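Local structure of enoyl-CoA hydratase/isomerase family protein (Mycobacterium tuberculosis, 4FN7) at residues 46-51 with 194-199; 81-86 with 142-147. The protein probably hydrates the double bond of enoyl-CoA thioesters in lipid metabolism. One frame throughout, in Å; residues are numbered along the deposited sequence.

Interaction 1. Residues 46-51 with 194-199; sequences VGALVI and EFAGLN
Gly47 and Ala196 bring the two backbones to 4.8 Å between their CA atoms, joining a segment on strand 48-52 of the crotonase-fold sheet to one on helix 184-195 and the loop after it. No hydrogen bond spans this approach, so it is held by van der Waals packing of small residues. Ala196 gives the largest share of the buried surface: its methyl is directed at the strand, with CB 3.8 Å from Gly47 O and 3.9 Å from Gly47 C, and thus lies against the peptide group rather than against a side chain. The second touch is between methyls, Ala48 CB to Ala196 CB at 4.3 Å. Ala48 and Val50 also pack on Ala192, four residues before Ala196, so the contact continues the packing of helix 184-195 on the sheet. Ala196 is the second residue of a type I beta turn from Phe195 to Leu198, closed by the hydrogen bond from Leu198 N to Phe195 O (3.0 Å). Phe195 leads its ring away from the strand, edge-to-face with His117, and packs on Leu160 of the second subunit. Beyond the turn the chain enters helix 200-223, whose N-cap is Asn199: its OD1 accepts a hydrogen bond from the backbone N of Ala202.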
loop_
_atom_site.group_PDB
_atom_site.type_symbol
_atom_site.label_atom_id
_atom_site.label_comp_id
_atom_site.label_asym_id
_atom_site.label_seq_id
_atom_site.Cartn_x
_atom_site.Cartn_y
_atom_site.Cartn_z
ATOM N N VAL A 46 -24.928 -3.960 20.220
ATOM C CA VAL A 46 -24.814 -2.543 19.898
ATOM C C VAL A 46 -24.548 -2.296 18.413
ATOM O O VAL A 46 -24.140 -3.198 17.688
ATOM C CB VAL A 46 -23.720 -1.868 20.748
ATOM C CG1 VAL A 46 -24.032 -2.035 22.233
ATOM C CG2 VAL A 46 -22.347 -2.431 20.406
ATOM N N GLY A 47 -24.791 -1.070 17.965
ATOM C CA GLY A 47 -24.574 -0.714 16.573
ATOM C C GLY A 47 -23.109 -0.531 16.197
ATOM O O GLY A 47 -22.730 -0.743 15.049
ATOM N N ALA A 48 -22.294 -0.113 17.161
ATOM C CA ALA A 48 -20.868 0.098 16.933
ATOM C C ALA A 48 -20.136 0.181 18.266
ATOM O O ALA A 48 -20.753 0.415 19.308
ATOM C CB ALA A 48 -20.633 1.358 16.112
ATOM N N LEU A 49 -18.823 -0.046 18.227
ATOM C CA LEU A 49 -17.976 0.056 19.412
ATOM C C LEU A 49 -17.066 1.253 19.279
ATOM O O LEU A 49 -16.564 1.534 18.188
ATOM C CB LEU A 49 -17.041 -1.147 19.551
ATOM C CG LEU A 49 -17.475 -2.600 19.571
ATOM C CD1 LEU A 49 -16.285 -3.449 19.984
ATOM C CD2 LEU A 49 -18.613 -2.777 20.539
ATOM N N VAL A 50 -16.834 1.921 20.397
ATOM C CA VAL A 50 -15.751 2.876 20.531
ATOM C C VAL A 50 -14.839 2.363 21.630
ATOM O O VAL A 50 -15.295 2.032 22.721
ATOM C CB VAL A 50 -16.270 4.260 20.924
ATOM C CG1 VAL A 50 -15.103 5.198 21.229
ATOM C CG2 VAL A 50 -17.152 4.822 19.831
ATOM N N ILE A 51 -13.549 2.279 21.331
ATOM C CA ILE A 51 -12.552 1.900 22.325
ATOM C C ILE A 51 -11.600 3.069 22.535
ATOM O O ILE A 51 -11.036 3.598 21.571
ATOM C CB ILE A 51 -11.777 0.631 21.901
ATOM C CG1 ILE A 51 -12.734 -0.567 21.861
ATOM C CG2 ILE A 51 -10.625 0.362 22.862
ATOM C CD1 ILE A 51 -12.160 -1.791 21.179
ATOM N N GLU A 194 -22.384 7.287 13.120
ATOM C CA GLU A 194 -22.547 7.309 11.670
ATOM C C GLU A 194 -22.416 5.905 11.074
ATOM O O GLU A 194 -23.256 5.470 10.281
ATOM C CB GLU A 194 -21.528 8.255 11.025
ATOM C CG GLU A 194 -21.550 8.261 9.504
ATOM C CD GLU A 194 -20.326 8.932 8.908
ATOM O OE1 GLU A 194 -19.530 9.508 9.678
ATOM O OE2 GLU A 194 -20.157 8.876 7.671
ATOM N N PHE A 195 -21.361 5.188 11.450
ATOM C CA PHE A 195 -21.127 3.858 10.888
ATOM C C PHE A 195 -22.199 2.850 11.305
ATOM O O PHE A 195 -22.464 1.888 10.587
ATOM C CB PHE A 195 -19.730 3.344 11.258
ATOM C CG PHE A 195 -18.609 4.246 10.813
ATOM C CD1 PHE A 195 -18.657 4.912 9.596
ATOM C CD2 PHE A 195 -17.509 4.433 11.629
ATOM C CE1 PHE A 195 -17.612 5.738 9.203
ATOM C CE2 PHE A 195 -16.468 5.256 11.246
ATOM C CZ PHE A 195 -16.514 5.909 10.033
ATOM N N ALA A 196 -22.812 3.072 12.463
ATOM C CA ALA A 196 -23.932 2.235 12.893
ATOM C C ALA A 196 -25.103 2.321 11.911
ATOM O O ALA A 196 -25.975 1.448 11.899
ATOM C CB ALA A 196 -24.380 2.614 14.299
ATOM N N GLY A 197 -25.114 3.373 11.094
ATOM C CA GLY A 197 -26.146 3.559 10.083
ATOM C C GLY A 197 -25.880 2.803 8.789
ATOM O O GLY A 197 -26.760 2.699 7.930
ATOM N N LEU A 198 -24.665 2.283 8.627
ATOM C CA LEU A 198 -24.378 1.393 7.505
ATOM C C LEU A 198 -25.159 0.100 7.678
ATOM O O LEU A 198 -25.561 -0.255 8.787
ATOM C CB LEU A 198 -22.883 1.077 7.419
ATOM C CG LEU A 198 -21.950 2.252 7.127
ATOM C CD1 LEU A 198 -20.508 1.852 7.423
ATOM C CD2 LEU A 198 -22.112 2.716 5.681
ATOM N N ASN A 199 -25.397 -0.610 6.583
ATOM C CA ASN A 199 -26.054 -1.904 6.706
ATOM C C ASN A 199 -25.131 -2.885 7.421
ATOM O O ASN A 199 -24.036 -3.185 6.940
ATOM C CB ASN A 199 -26.444 -2.445 5.339
ATOM C CG ASN A 199 -27.209 -3.743 5.426
ATOM O OD1 ASN A 199 -26.625 -4.820 5.470
ATOM N ND2 ASN A 199 -28.533 -3.647 5.452
#

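Interaction 2. Residues 81-86 with 142-147; sequences GGFELA and LEIMKL
Ile144, Ala86 and Phe83 make this helix-to-helix contact in the crotonase fold, between helix 73-90 and helix 139-148; from segment 142-147 the touching is done by one methyl, Ile144 CD1. The backbones stay well apart, with the nearest CA atoms, those of Ala86 and Ile144, separated by 8.0 Å, and the evidence points to purely apolar packing: no hydrogen bond or salt bridge crosses between the segments. Ile144 loses the most surface. Its CG1 branch stands beside the backbone N and anti to the carbonyl carbon (chi1 -67°), and the chain then runs on extended (chi2 164°), which carries CD1 across to the other helix. There CD1 meets Ala86 CB at 3.5 Å, a close methyl-to-methyl touch. One helical turn earlier, Phe83 supplies the second wall: its CD1 lies 4.0 Å from Ile144 CD1, and the isoleucine methyl comes to the ring obliquely. With CG beside its backbone N, the Phe83 ring comes nearer the other helix than its CB direction alone would suggest.

All three residues are buried, and helix 200-223 adds to the packing, with Ile222 on Phe83 and Ile218 on Ile144. Pro138 also touches Phe83, while Ser113 and Cys114 meet Ile144 and Ala86 respectively. Helix 139-148 carries polar groups too: Lys146 NZ forms a salt bridge with Glu143 OE2 at 3.2 Å, reaching that oxygen from above the carboxylate plane, 39° out of it.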
loop_
_atom_site.group_PDB
_atom_site.type_symbol
_atom_site.label_atom_id
_atom_site.label_comp_id
_atom_site.label_asym_id
_atom_site.label_seq_id
_atom_site.Cartn_x
_atom_site.Cartn_y
_atom_site.Cartn_z
ATOM N N GLY A 81 -3.022 -13.986 23.854
ATOM C CA GLY A 81 -4.243 -13.291 24.230
ATOM C C GLY A 81 -4.385 -11.953 23.531
ATOM O O GLY A 81 -5.484 -11.553 23.136
ATOM N N GLY A 82 -3.269 -11.249 23.368
ATOM C CA GLY A 82 -3.284 -9.948 22.727
ATOM C C GLY A 82 -3.641 -10.077 21.260
ATOM O O GLY A 82 -4.454 -9.323 20.724
ATOM N N PHE A 83 -3.031 -11.047 20.598
ATOM C CA PHE A 83 -3.301 -11.230 19.183
ATOM C C PHE A 83 -4.670 -11.846 18.920
ATOM O O PHE A 83 -5.287 -11.566 17.897
ATOM C CB PHE A 83 -2.160 -11.998 18.518
ATOM C CG PHE A 83 -0.849 -11.277 18.603
ATOM C CD1 PHE A 83 -0.774 -9.937 18.263
ATOM C CD2 PHE A 83 0.287 -11.912 19.067
ATOM C CE1 PHE A 83 0.425 -9.246 18.349
ATOM C CE2 PHE A 83 1.490 -11.227 19.160
ATOM C CZ PHE A 83 1.556 -9.894 18.803
ATOM N N GLU A 84 -5.165 -12.641 19.865
ATOM C CA GLU A 84 -6.538 -13.136 19.782
ATOM C C GLU A 84 -7.545 -11.987 19.893
ATOM O O GLU A 84 -8.551 -11.957 19.183
ATOM C CB GLU A 84 -6.813 -14.175 20.868
ATOM C CG GLU A 84 -8.111 -14.919 20.648
ATOM C CD GLU A 84 -8.070 -15.747 19.382
ATOM O OE1 GLU A 84 -7.119 -16.541 19.231
ATOM O OE2 GLU A 84 -8.975 -15.599 18.536
ATOM N N LEU A 85 -7.273 -11.047 20.792
ATOM C CA LEU A 85 -8.083 -9.840 20.905
ATOM C C LEU A 85 -8.069 -9.057 19.587
ATOM O O LEU A 85 -9.105 -8.581 19.122
ATOM C CB LEU A 85 -7.566 -8.975 22.054
ATOM C CG LEU A 85 -8.357 -7.717 22.374
ATOM C CD1 LEU A 85 -9.792 -8.074 22.736
ATOM C CD2 LEU A 85 -7.686 -6.979 23.514
ATOM N N ALA A 86 -6.896 -8.927 18.977
ATOM C CA ALA A 86 -6.803 -8.271 17.681
ATOM C C ALA A 86 -7.657 -8.994 16.638
ATOM O O ALA A 86 -8.388 -8.365 15.882
ATOM C CB ALA A 86 -5.345 -8.189 17.222
ATOM N N LEU A 142 3.153 -8.411 12.783
ATOM C CA LEU A 142 3.505 -8.002 11.429
ATOM C C LEU A 142 2.281 -7.998 10.515
ATOM O O LEU A 142 2.078 -7.068 9.741
ATOM C CB LEU A 142 4.610 -8.900 10.853
ATOM C CG LEU A 142 5.989 -8.754 11.503
ATOM C CD1 LEU A 142 6.946 -9.814 10.969
ATOM C CD2 LEU A 142 6.548 -7.364 11.260
ATOM N N GLU A 143 1.464 -9.038 10.614
ATOM C CA GLU A 143 0.288 -9.146 9.757
ATOM C C GLU A 143 -0.736 -8.046 10.054
ATOM O O GLU A 143 -1.366 -7.509 9.138
ATOM C CB GLU A 143 -0.326 -10.536 9.887
ATOM C CG GLU A 143 0.605 -11.641 9.391
ATOM C CD GLU A 143 0.818 -11.612 7.878
ATOM O OE1 GLU A 143 -0.015 -11.021 7.160
ATOM O OE2 GLU A 143 1.820 -12.187 7.399
ATOM N N ILE A 144 -0.890 -7.701 11.330
ATOM C CA ILE A 144 -1.783 -6.608 11.711
ATOM C C ILE A 144 -1.302 -5.305 11.072
ATOM O O ILE A 144 -2.081 -4.568 10.471
ATOM C CB ILE A 144 -1.878 -6.469 13.243
ATOM C CG1 ILE A 144 -2.587 -7.698 13.820
ATOM C CG2 ILE A 144 -2.633 -5.203 13.618
ATOM C CD1 ILE A 144 -2.414 -7.859 15.312
ATOM N N MET A 145 -0.009 -5.022 11.182
ATOM C CA MET A 145 0.520 -3.788 10.610
ATOM C C MET A 145 0.463 -3.794 9.093
ATOM O O MET A 145 0.150 -2.771 8.470
ATOM C CB MET A 145 1.943 -3.524 11.094
ATOM C CG MET A 145 1.957 -2.922 12.477
ATOM S SD MET A 145 3.605 -2.486 13.007
ATOM C CE MET A 145 4.232 -4.081 13.137
ATOM N N LYS A 146 0.750 -4.950 8.505
ATOM C CA LYS A 146 0.784 -5.078 7.055
ATOM C C LYS A 146 -0.590 -4.780 6.451
ATOM O O LYS A 146 -0.692 -4.314 5.323
ATOM C CB LYS A 146 1.234 -6.481 6.653
ATOM C CG LYS A 146 1.683 -6.582 5.207
ATOM C CD LYS A 146 1.806 -8.033 4.747
ATOM C CE LYS A 146 2.793 -8.818 5.575
ATOM N NZ LYS A 146 2.874 -10.219 5.072
ATOM N N LEU A 147 -1.642 -5.055 7.214
ATOM C CA LEU A 147 -3.008 -4.842 6.760
ATOM C C LEU A 147 -3.343 -3.359 6.606
ATOM O O LEU A 147 -4.244 -3.005 5.848
ATOM C CB LEU A 147 -3.978 -5.515 7.734
ATOM C CG LEU A 147 -5.471 -5.440 7.412
ATOM C CD1 LEU A 147 -5.779 -6.154 6.100
ATOM C CD2 LEU A 147 -6.272 -6.053 8.546
#

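From the N terminus, the chain first meets residues 46-51, which include part of strand 48-52, and these wait until residues 194-199 to complete interaction 1, closing a loop with 142 residues between. Interaction 2 is nested within that loop: residues 81-86 of helix 73-90 find residues 142-147 of helix 139-148 after 55 intervening residues. The centres of interactions 1 and 2 are about 22 Å apart. Their nearest atoms are about 7 Å apart, so they do not touch. The centre of interaction 1, which ties the sheet to helix 184-195, lies about 17 Å from the centre of the chain; that of interaction 2, joining two helices, about 8 Å. Segments of both reach the second subunit.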